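Local structure of OBG-type G domain-containing protein (Pyrococcus horikoshii, 2E87) at residues A[217-222]-A[244-249]; A[51-56]-A[130-135]; A[66-71]-A[89-94]; A[258-261]-A[266-269]. The protein is of unknown function but binds GDP and probably acts as a GTP-binding protein of the Obg type, with a helical bundle joined to its G domain. One frame throughout, in Å; residues are numbered along the deposited sequence.

How the interactions relate
Interactions 1 and 4 belong to the G domain, their centres about 21 Å apart; interactions 2 and 3 belong to the N-terminal helices, their centres about 26 Å apart, and both use helix 38-67. Interaction 2 is aliphatic-aromatic packing between neighbouring helices of the bundle, about 36 Å from the centre of the chain. Interaction 3, where helix 38-67 has given way to an extended loop, keeps a buried apolar side but ends in an exposed histidine and a sulfate. Interaction 1 is a small buried leucine-isoleucine contact beside the central sheet. Interaction 4, nearest the nucleotide, relies on a polar glutamine whose hydrogen bonds go to neighbouring backbone.

Interaction 1 of 4, residues A[217-222]-A[244-249]; sequences QIIDTP and RYLGNL
Ile-219 and Leu-246 meet methyl to methyl, CD1 of the isoleucine lying 3.8 Å from CD2 of the leucine, with the two side chains extended end-on. This is the tight part of a small contact between strand 214-220, inside the central sheet of the G domain, and the loop that leads from helix 234-241 into strand 249-254. The backbones stay well apart, with 8.9 Å between the CA atoms of Ile-219 and Gly-247, and the side chains bridge the interval. Ile-219 holds CG1 between its backbone N and carbonyl carbon (chi1 67°), with CD1 extended beyond it (chi2 173°), which carries the methyl out toward the loop. Leu-246 answers with CG opposite its own backbone N (chi1 177°), which brings CD2 to the isoleucine.

The second approach is looser. CD1 of Leu-246 lies on the side of Gln-217, whose extended chain crosses the leucine at about a right angle. On the outer side of the loop, Arg-244 and Tyr-245 are exposed; Tyr-245 lies against helix 76-86 of the N-terminal region, where Phe-77 also touches Leu-246. The strand itself is held in the sheet by backbone hydrogen bonds between Ile-219 and both Val-170 and Ile-172. No hydrogen bond joins the strand segment to the loop, and across this contact the buried leucine is met by apolar packing, so the contact depends on the shape of its methyl groups rather than on any directional bond.

Interaction 2 of 4, residues A[51-56]-A[130-135]; sequences RTVSNV and RQFYGR
Val-53 is the shared partner of Phe-132 and Tyr-133 where helix 38-67 runs beside helix 122-142 in the N-terminal helical bundle. The short helical segments are nearly parallel, 15° apart in direction, with their axes 10.9 Å from each other at closest approach.

The aromatic contacts come first. Phe-132 has its CG opposite the backbone N (chi1 176°), which sends the ring across toward helix 38-67; there CB of Val-53 stands at the ring edge, in its plane, 4.0 Å from CE2. CG2 of the same valine turns to the other ring and sits 3.7 Å from CE1 of Tyr-133, also close to CZ and OH. A more distant ring contact is CB of Ser-54, 4.2 Å from CZ of Phe-132. Tyr-133 is also stacked with Phe-22 of helix 14-30.

The polar part is the serine hydroxyl, which is occupied elsewhere: OG of Ser-54 is hydrogen-bonded to Glu-109 of helix 88-117, whose Leu-108 packs on Phe-132.

No hydrogen bond crosses between these two segments; dispersion and the fit of a branched side chain against two rings hold them, while serine's hydroxyl ties helix 38-67 to a third helix.

Interaction 3 of 4, residues A[66-71]-A[89-94]; sequences ERTPGL and DTFHKA. With SO4 (sulfate ion), chain B.
The extended loop that follows helix 38-67 packs here on the first turns of helix 88-117 in the N-terminal helical bundle, with Leu-71 meeting both Phe-91 and His-92. CD1 of Leu-71 lies over one face of the imidazole, 4.1 Å from its centroid and 20° off the ring normal, a CH-pi contact displaced toward the rim. CD2 of the same leucine packs 4.1 Å from CD2 of Phe-91. With CG opposite the carbonyl carbon (chi1 -55°), the branch point is directed at the helix, and the second torsion then parts the methyls between the two rings. Shortening the leucine to an alanine would probably open a gap beside Phe-91 and leave the imidazole without the methyl over its face.

Thr-68 adds a second apolar touch: its CG2 approaches the edge of the Phe-91 ring in plane, 4.0 Å from CZ, while its OG1 is hydrogen-bonded back to the carbonyl of Val-64. Tyr-149 and Leu-150 of helix 144-156 also pack on Phe-91, which is buried.

The outer side is polar. A sulfate ion, probably from the crystallisation liquor, bridges the loop and the helix; Ser-72 OG is a further partner. The N-H of Leu-71 gives O2 of the sulfate a weak hydrogen bond. On the helix, Lys-93 forms a salt bridge with Asp-89 one turn earlier, NZ to OD1 2.9 Å, on that oxygen's syn side. His-92 reaches the sulfate with its ring edge: NE2 donates to the same O2, which lies near the imidazole plane, at 3.2 Å, and more weakly to O4 at 3.4 Å.

Interaction 4 of 4, residues A[258-261]-A[266-269]; sequences EHCG and EQIH
Cys-260 and Gln-267 meet where the loop after strand 249-254 folds back on helix 264-277, close to the nucleotide site of the G domain.

Between the side chains there is van der Waals contact. SG of Cys-260 lies 3.7 Å from NE2 of Gln-267. The sulfur stands between the cysteine's own backbone N and carbonyl carbon (chi1 56°), which directs it to the glutamine, while the glutamine reaches across from the helix with its chain extended beyond CG (chi2 176°). A more distant approach adds Glu-258, whose CG is 4.4 Å from that same NE2.

Hydrogen bonds fix the two sides separately. Residues 258-261 form a type I beta turn, closed by Gly-261 N to Glu-258 O at 2.9 Å; a CB on Gly-261 would press against the preceding carbonyl oxygen. Both ends of the Gln-267 amide are engaged by backbone: OE1 accepts from Asp-255 N and NE2 donates to Phe-262 O. Glu-258 OE2 takes the N-H of Leu-264, at the start of the helix.

Toward the nucleotide, Cys-260 O accepts from the side chain of Asn-177, a GDP-binding residue, and the cysteine side chain touches Val-178, another; the bound GDP is about 7 Å from that side chain.

With OE1 and NE2 each bonded to main chain, the amide of the buried glutamine is probably fixed in its orientation, and the sulfur meets its nitrogen in contact only, without a hydrogen bond to the turn itself.

Interaction 1 of 4, residues A[217-222]-A[244-249]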
# COMPACT_ATOMS: atom_id res chain seq x y z
N GLN A 217 6.90 -17.34 -2.47
CA GLN A 217 7.60 -16.09 -2.65
C GLN A 217 8.80 -15.98 -1.68
O GLN A 217 8.70 -16.34 -0.51
CB GLN A 217 6.63 -14.92 -2.42
CG GLN A 217 7.19 -13.58 -2.83
CD GLN A 217 6.19 -12.46 -2.69
OE1 GLN A 217 5.67 -12.21 -1.60
NE2 GLN A 217 5.92 -11.78 -3.79
N ILE A 218 9.93 -15.48 -2.18
CA ILE A 218 11.13 -15.32 -1.36
C ILE A 218 11.61 -13.87 -1.43
O ILE A 218 11.77 -13.32 -2.52
CB ILE A 218 12.31 -16.20 -1.87
CG1 ILE A 218 11.84 -17.61 -2.27
CG2 ILE A 218 13.37 -16.30 -0.79
CD1 ILE A 218 11.27 -18.43 -1.13
N ILE A 219 11.85 -13.24 -0.28
CA ILE A 219 12.37 -11.88 -0.24
C ILE A 219 13.49 -11.78 0.77
O ILE A 219 13.53 -12.53 1.74
CB ILE A 219 11.30 -10.82 0.16
CG1 ILE A 219 10.89 -11.02 1.62
CG2 ILE A 219 10.09 -10.92 -0.73
CD1 ILE A 219 9.98 -9.93 2.14
N ASP A 220 14.43 -10.87 0.54
CA ASP A 220 15.49 -10.66 1.52
C ASP A 220 15.23 -9.30 2.16
O ASP A 220 14.40 -8.52 1.67
CB ASP A 220 16.90 -10.75 0.90
CG ASP A 220 17.13 -9.78 -0.23
OD1 ASP A 220 16.20 -9.03 -0.62
OD2 ASP A 220 18.27 -9.78 -0.73
N THR A 221 15.93 -8.99 3.24
CA THR A 221 15.65 -7.76 3.94
C THR A 221 16.79 -6.78 4.16
O THR A 221 16.91 -6.19 5.24
CB THR A 221 15.04 -8.11 5.29
OG1 THR A 221 15.94 -8.96 6.02
CG2 THR A 221 13.73 -8.86 5.09
N PRO A 222 17.61 -6.55 3.13
CA PRO A 222 18.70 -5.59 3.36
C PRO A 222 18.14 -4.24 3.81
O PRO A 222 17.14 -3.76 3.28
CB PRO A 222 19.38 -5.51 1.99
CG PRO A 222 18.20 -5.65 1.04
CD PRO A 222 17.38 -6.77 1.69
N ARG A 244 5.59 -8.50 9.29
CA ARG A 244 4.81 -9.48 10.06
C ARG A 244 3.56 -9.88 9.27
O ARG A 244 3.08 -11.01 9.40
CB ARG A 244 4.31 -8.90 11.39
CG ARG A 244 5.37 -8.45 12.38
CD ARG A 244 4.70 -7.92 13.66
NE ARG A 244 5.67 -7.37 14.61
CZ ARG A 244 5.35 -6.84 15.79
NH1 ARG A 244 4.09 -6.78 16.17
NH2 ARG A 244 6.31 -6.35 16.58
N TYR A 245 3.05 -8.95 8.48
CA TYR A 245 1.85 -9.19 7.69
C TYR A 245 2.08 -9.77 6.30
O TYR A 245 1.13 -10.13 5.61
CB TYR A 245 1.05 -7.89 7.59
CG TYR A 245 0.72 -7.33 8.94
CD1 TYR A 245 1.03 -6.02 9.27
CD2 TYR A 245 0.07 -8.11 9.90
CE1 TYR A 245 0.72 -5.49 10.52
CE2 TYR A 245 -0.25 -7.60 11.15
CZ TYR A 245 0.07 -6.29 11.45
OH TYR A 245 -0.26 -5.78 12.68
N LEU A 246 3.34 -9.85 5.89
CA LEU A 246 3.72 -10.40 4.60
C LEU A 246 4.34 -11.79 4.76
O LEU A 246 3.90 -12.76 4.13
CB LEU A 246 4.73 -9.48 3.93
CG LEU A 246 5.30 -9.91 2.58
CD1 LEU A 246 4.21 -10.02 1.52
CD2 LEU A 246 6.31 -8.86 2.18
N GLY A 247 5.36 -11.89 5.61
CA GLY A 247 6.05 -13.14 5.83
C GLY A 247 5.28 -14.24 6.53
O GLY A 247 4.52 -13.99 7.46
N ASN A 248 5.49 -15.48 6.09
CA ASN A 248 4.82 -16.64 6.69
C ASN A 248 5.88 -17.55 7.29
O ASN A 248 5.57 -18.52 7.98
CB ASN A 248 4.02 -17.38 5.62
CG ASN A 248 3.03 -16.49 4.92
OD1 ASN A 248 2.04 -16.08 5.51
ND2 ASN A 248 3.30 -16.15 3.66
N LEU A 249 7.13 -17.22 7.00
CA LEU A 249 8.28 -17.97 7.48
C LEU A 249 9.52 -17.08 7.40
O LEU A 249 9.75 -16.39 6.41
CB LEU A 249 8.53 -19.23 6.65
CG LEU A 249 9.86 -19.92 6.99
CD1 LEU A 249 9.82 -20.45 8.42
CD2 LEU A 249 10.11 -21.06 6.03

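Interaction 2 of 4, residues A[51-56]-A[130-135]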
# COMPACT_ATOMS: atom_id res chain seq x y z
N ARG A 51 -27.17 23.87 -11.56
CA ARG A 51 -27.11 22.42 -11.66
C ARG A 51 -25.83 21.93 -12.31
O ARG A 51 -25.29 20.89 -11.92
CB ARG A 51 -28.29 21.86 -12.45
CG ARG A 51 -29.64 22.11 -11.83
CD ARG A 51 -30.60 21.00 -12.21
NE ARG A 51 -31.98 21.34 -11.88
CZ ARG A 51 -32.75 22.14 -12.61
NH1 ARG A 51 -32.27 22.69 -13.73
NH2 ARG A 51 -34.00 22.39 -12.23
N THR A 52 -25.36 22.65 -13.32
CA THR A 52 -24.15 22.25 -14.02
C THR A 52 -22.93 22.39 -13.10
O THR A 52 -22.07 21.52 -13.07
CB THR A 52 -23.96 23.10 -15.31
OG1 THR A 52 -25.16 23.06 -16.08
CG2 THR A 52 -22.82 22.53 -16.16
N VAL A 53 -22.86 23.48 -12.34
CA VAL A 53 -21.73 23.65 -11.43
C VAL A 53 -21.78 22.53 -10.42
O VAL A 53 -20.78 21.90 -10.13
CB VAL A 53 -21.77 24.98 -10.67
CG1 VAL A 53 -20.74 24.97 -9.52
CG2 VAL A 53 -21.48 26.11 -11.63
N SER A 54 -22.96 22.28 -9.89
CA SER A 54 -23.12 21.23 -8.89
C SER A 54 -22.69 19.87 -9.41
O SER A 54 -21.98 19.13 -8.73
CB SER A 54 -24.56 21.17 -8.40
OG SER A 54 -24.69 20.22 -7.37
N ASN A 55 -23.11 19.53 -10.62
CA ASN A 55 -22.78 18.23 -11.19
C ASN A 55 -21.34 18.04 -11.58
O ASN A 55 -20.78 16.97 -11.38
CB ASN A 55 -23.64 17.93 -12.41
CG ASN A 55 -24.92 17.25 -12.03
OD1 ASN A 55 -25.85 17.89 -11.54
ND2 ASN A 55 -24.96 15.93 -12.21
N VAL A 56 -20.73 19.08 -12.14
CA VAL A 56 -19.35 18.97 -12.55
C VAL A 56 -18.45 18.80 -11.34
O VAL A 56 -17.56 17.97 -11.35
CB VAL A 56 -18.95 20.20 -13.38
CG1 VAL A 56 -17.44 20.24 -13.57
CG2 VAL A 56 -19.64 20.12 -14.73
N ARG A 130 -25.32 34.01 -8.09
CA ARG A 130 -24.06 34.58 -7.66
C ARG A 130 -23.69 34.05 -6.27
O ARG A 130 -22.53 33.73 -6.02
CB ARG A 130 -24.16 36.10 -7.67
CG ARG A 130 -22.82 36.80 -7.76
CD ARG A 130 -23.01 38.31 -7.76
NE ARG A 130 -23.82 38.76 -8.89
CZ ARG A 130 -24.85 39.60 -8.81
NH1 ARG A 130 -25.21 40.10 -7.63
NH2 ARG A 130 -25.52 39.94 -9.90
N GLN A 131 -24.67 33.94 -5.38
CA GLN A 131 -24.40 33.44 -4.04
C GLN A 131 -23.96 31.99 -4.06
O GLN A 131 -23.03 31.61 -3.36
CB GLN A 131 -25.63 33.56 -3.14
CG GLN A 131 -25.99 34.97 -2.73
CD GLN A 131 -27.07 34.98 -1.68
OE1 GLN A 131 -26.88 34.45 -0.58
NE2 GLN A 131 -28.22 35.58 -2.00
N PHE A 132 -24.65 31.19 -4.86
CA PHE A 132 -24.34 29.76 -4.97
C PHE A 132 -22.89 29.60 -5.45
O PHE A 132 -22.11 28.89 -4.82
CB PHE A 132 -25.33 29.08 -5.93
CG PHE A 132 -25.02 27.64 -6.17
CD1 PHE A 132 -25.34 26.68 -5.22
CD2 PHE A 132 -24.39 27.24 -7.35
CE1 PHE A 132 -25.03 25.33 -5.43
CE2 PHE A 132 -24.08 25.91 -7.58
CZ PHE A 132 -24.40 24.94 -6.62
N TYR A 133 -22.54 30.28 -6.54
CA TYR A 133 -21.18 30.23 -7.06
C TYR A 133 -20.23 30.56 -5.90
O TYR A 133 -19.28 29.83 -5.63
CB TYR A 133 -21.00 31.25 -8.18
CG TYR A 133 -21.32 30.74 -9.57
CD1 TYR A 133 -22.47 29.99 -9.81
CD2 TYR A 133 -20.49 31.04 -10.66
CE1 TYR A 133 -22.78 29.54 -11.08
CE2 TYR A 133 -20.80 30.59 -11.95
CZ TYR A 133 -21.94 29.84 -12.15
OH TYR A 133 -22.25 29.34 -13.38
N GLY A 134 -20.51 31.67 -5.22
CA GLY A 134 -19.68 32.08 -4.10
C GLY A 134 -19.50 30.98 -3.08
O GLY A 134 -18.38 30.72 -2.63
N ARG A 135 -20.59 30.32 -2.71
CA ARG A 135 -20.52 29.25 -1.72
C ARG A 135 -19.83 27.98 -2.23
O ARG A 135 -19.17 27.30 -1.45
CB ARG A 135 -21.92 28.89 -1.20
CG ARG A 135 -22.55 29.98 -0.35
CD ARG A 135 -23.79 29.48 0.33
NE ARG A 135 -24.65 30.55 0.82
CZ ARG A 135 -24.28 31.47 1.70
NH1 ARG A 135 -23.05 31.46 2.20
NH2 ARG A 135 -25.14 32.40 2.09

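Interaction 3 of 4, residues A[66-71]-A[89-94]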
# COMPACT_ATOMS: atom_id res chain seq x y z
N GLU A 66 -14.45 7.02 -5.46
CA GLU A 66 -14.75 5.73 -6.06
C GLU A 66 -13.54 4.95 -6.54
O GLU A 66 -13.46 3.74 -6.34
CB GLU A 66 -15.75 5.89 -7.21
CG GLU A 66 -17.07 6.56 -6.79
CD GLU A 66 -18.05 6.78 -7.94
OE1 GLU A 66 -17.61 6.96 -9.10
OE2 GLU A 66 -19.28 6.80 -7.68
N ARG A 67 -12.58 5.63 -7.15
CA ARG A 67 -11.41 4.96 -7.68
C ARG A 67 -10.24 4.74 -6.72
O ARG A 67 -9.24 4.14 -7.10
CB ARG A 67 -10.90 5.70 -8.92
CG ARG A 67 -11.93 5.78 -10.03
CD ARG A 67 -11.28 6.35 -11.27
NE ARG A 67 -12.24 6.61 -12.34
CZ ARG A 67 -11.93 7.29 -13.44
NH1 ARG A 67 -10.70 7.78 -13.59
NH2 ARG A 67 -12.84 7.50 -14.38
N THR A 68 -10.36 5.23 -5.50
CA THR A 68 -9.30 5.04 -4.54
C THR A 68 -9.79 3.93 -3.63
O THR A 68 -10.89 4.01 -3.09
CB THR A 68 -9.04 6.31 -3.70
OG1 THR A 68 -8.92 7.44 -4.58
CG2 THR A 68 -7.76 6.17 -2.90
N PRO A 69 -9.00 2.88 -3.45
CA PRO A 69 -9.44 1.79 -2.58
C PRO A 69 -9.61 2.23 -1.13
O PRO A 69 -8.83 3.04 -0.62
CB PRO A 69 -8.32 0.77 -2.74
CG PRO A 69 -7.11 1.66 -2.79
CD PRO A 69 -7.57 2.71 -3.80
N GLY A 70 -10.63 1.71 -0.46
CA GLY A 70 -10.80 2.03 0.94
C GLY A 70 -9.65 1.33 1.65
O GLY A 70 -9.37 0.16 1.36
N LEU A 71 -8.96 2.02 2.54
CA LEU A 71 -7.84 1.41 3.22
C LEU A 71 -8.20 0.10 3.94
O LEU A 71 -7.40 -0.83 3.96
CB LEU A 71 -7.21 2.41 4.21
CG LEU A 71 -6.77 3.78 3.67
CD1 LEU A 71 -6.00 4.51 4.76
CD2 LEU A 71 -5.90 3.64 2.43
N ASP A 89 -4.43 8.15 9.23
CA ASP A 89 -5.43 9.05 9.78
C ASP A 89 -5.62 10.30 8.92
O ASP A 89 -6.74 10.77 8.73
CB ASP A 89 -5.06 9.40 11.23
CG ASP A 89 -6.10 10.28 11.91
OD1 ASP A 89 -5.83 11.50 12.08
OD2 ASP A 89 -7.19 9.77 12.27
N THR A 90 -4.53 10.82 8.39
CA THR A 90 -4.58 11.99 7.53
C THR A 90 -5.31 11.64 6.23
O THR A 90 -6.12 12.43 5.73
CB THR A 90 -3.16 12.50 7.19
OG1 THR A 90 -2.50 12.88 8.40
CG2 THR A 90 -3.21 13.69 6.26
N PHE A 91 -5.02 10.46 5.70
CA PHE A 91 -5.66 10.03 4.46
C PHE A 91 -7.17 9.92 4.63
O PHE A 91 -7.92 10.46 3.83
CB PHE A 91 -5.08 8.69 4.01
CG PHE A 91 -5.23 8.44 2.53
CD1 PHE A 91 -4.34 9.01 1.63
CD2 PHE A 91 -6.28 7.67 2.04
CE1 PHE A 91 -4.49 8.82 0.27
CE2 PHE A 91 -6.44 7.47 0.68
CZ PHE A 91 -5.55 8.04 -0.21
N HIS A 92 -7.60 9.22 5.67
CA HIS A 92 -9.03 9.04 5.92
C HIS A 92 -9.75 10.37 6.04
O HIS A 92 -10.86 10.52 5.52
CB HIS A 92 -9.27 8.22 7.20
CG HIS A 92 -9.33 6.75 6.97
ND1 HIS A 92 -9.00 5.82 7.94
CD2 HIS A 92 -9.71 6.03 5.88
CE1 HIS A 92 -9.18 4.60 7.46
NE2 HIS A 92 -9.61 4.70 6.21
N LYS A 93 -9.12 11.32 6.72
CA LYS A 93 -9.71 12.63 6.93
C LYS A 93 -9.77 13.48 5.68
O LYS A 93 -10.72 14.23 5.49
CB LYS A 93 -8.97 13.37 8.04
CG LYS A 93 -9.31 12.82 9.40
CD LYS A 93 -8.48 13.44 10.50
CE LYS A 93 -8.87 12.80 11.83
NZ LYS A 93 -8.00 13.24 12.94
N ALA A 94 -8.75 13.37 4.85
CA ALA A 94 -8.73 14.13 3.61
C ALA A 94 -9.90 13.61 2.77
O ALA A 94 -10.70 14.39 2.25
CB ALA A 94 -7.41 13.93 2.89
S SO4 B . -12.11 2.57 4.22
O1 SO4 B . -12.41 1.45 3.23
O2 SO4 B . -11.13 3.62 3.64
O3 SO4 B . -13.47 3.25 4.46
O4 SO4 B . -11.47 1.98 5.45

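Interaction 4 of 4, residues A[258-261]-A[266-269]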
# COMPACT_ATOMS: atom_id res chain seq x y z
N GLU A 258 32.42 -15.18 10.14
CA GLU A 258 32.51 -13.77 10.49
C GLU A 258 33.10 -12.97 9.34
O GLU A 258 33.44 -11.81 9.50
CB GLU A 258 33.30 -13.58 11.79
CG GLU A 258 32.64 -14.24 13.00
CD GLU A 258 33.42 -14.09 14.31
OE1 GLU A 258 34.54 -13.55 14.29
OE2 GLU A 258 32.91 -14.52 15.36
N HIS A 259 33.19 -13.58 8.16
CA HIS A 259 33.73 -12.86 7.01
C HIS A 259 32.77 -11.75 6.61
O HIS A 259 33.15 -10.80 5.94
CB HIS A 259 33.98 -13.80 5.83
CG HIS A 259 35.05 -14.82 6.10
ND1 HIS A 259 35.25 -15.91 5.29
CD2 HIS A 259 35.95 -14.92 7.11
CE1 HIS A 259 36.23 -16.64 5.79
NE2 HIS A 259 36.67 -16.06 6.89
N CYS A 260 31.51 -11.88 7.03
CA CYS A 260 30.52 -10.84 6.75
C CYS A 260 30.94 -9.53 7.43
O CYS A 260 30.49 -8.44 7.04
CB CYS A 260 29.16 -11.27 7.28
SG CYS A 260 29.18 -11.68 9.05
N GLY A 261 31.80 -9.63 8.44
CA GLY A 261 32.28 -8.46 9.16
C GLY A 261 31.53 -8.21 10.46
O GLY A 261 31.44 -7.08 10.92
N GLU A 266 27.56 -10.66 17.97
CA GLU A 266 26.70 -9.60 17.44
C GLU A 266 25.58 -10.19 16.56
O GLU A 266 24.46 -9.68 16.55
CB GLU A 266 27.53 -8.60 16.64
CG GLU A 266 28.48 -7.73 17.48
CD GLU A 266 29.18 -6.67 16.66
OE1 GLU A 266 28.76 -6.43 15.50
OE2 GLU A 266 30.14 -6.05 17.16
N GLN A 267 25.89 -11.25 15.83
CA GLN A 267 24.89 -11.87 14.98
C GLN A 267 23.85 -12.50 15.90
O GLN A 267 22.66 -12.46 15.60
CB GLN A 267 25.50 -12.96 14.09
CG GLN A 267 26.40 -12.44 12.99
CD GLN A 267 27.06 -13.57 12.21
OE1 GLN A 267 26.38 -14.46 11.70
NE2 GLN A 267 28.39 -13.55 12.11
N ILE A 268 24.28 -13.07 17.01
CA ILE A 268 23.31 -13.67 17.94
C ILE A 268 22.41 -12.58 18.55
O ILE A 268 21.21 -12.77 18.71
CB ILE A 268 24.01 -14.46 19.08
CG1 ILE A 268 24.47 -15.82 18.56
CG2 ILE A 268 23.06 -14.68 20.24
CD1 ILE A 268 25.37 -16.57 19.55
N HIS A 269 22.98 -11.43 18.89
CA HIS A 269 22.14 -10.39 19.47
C HIS A 269 21.05 -10.01 18.49
O HIS A 269 19.89 -9.88 18.87
CB HIS A 269 22.97 -9.16 19.83
CG HIS A 269 23.86 -9.37 21.01
ND1 HIS A 269 24.90 -8.52 21.32
CD2 HIS A 269 23.87 -10.34 21.96
CE1 HIS A 269 25.50 -8.95 22.42
NE2 HIS A 269 24.90 -10.06 22.82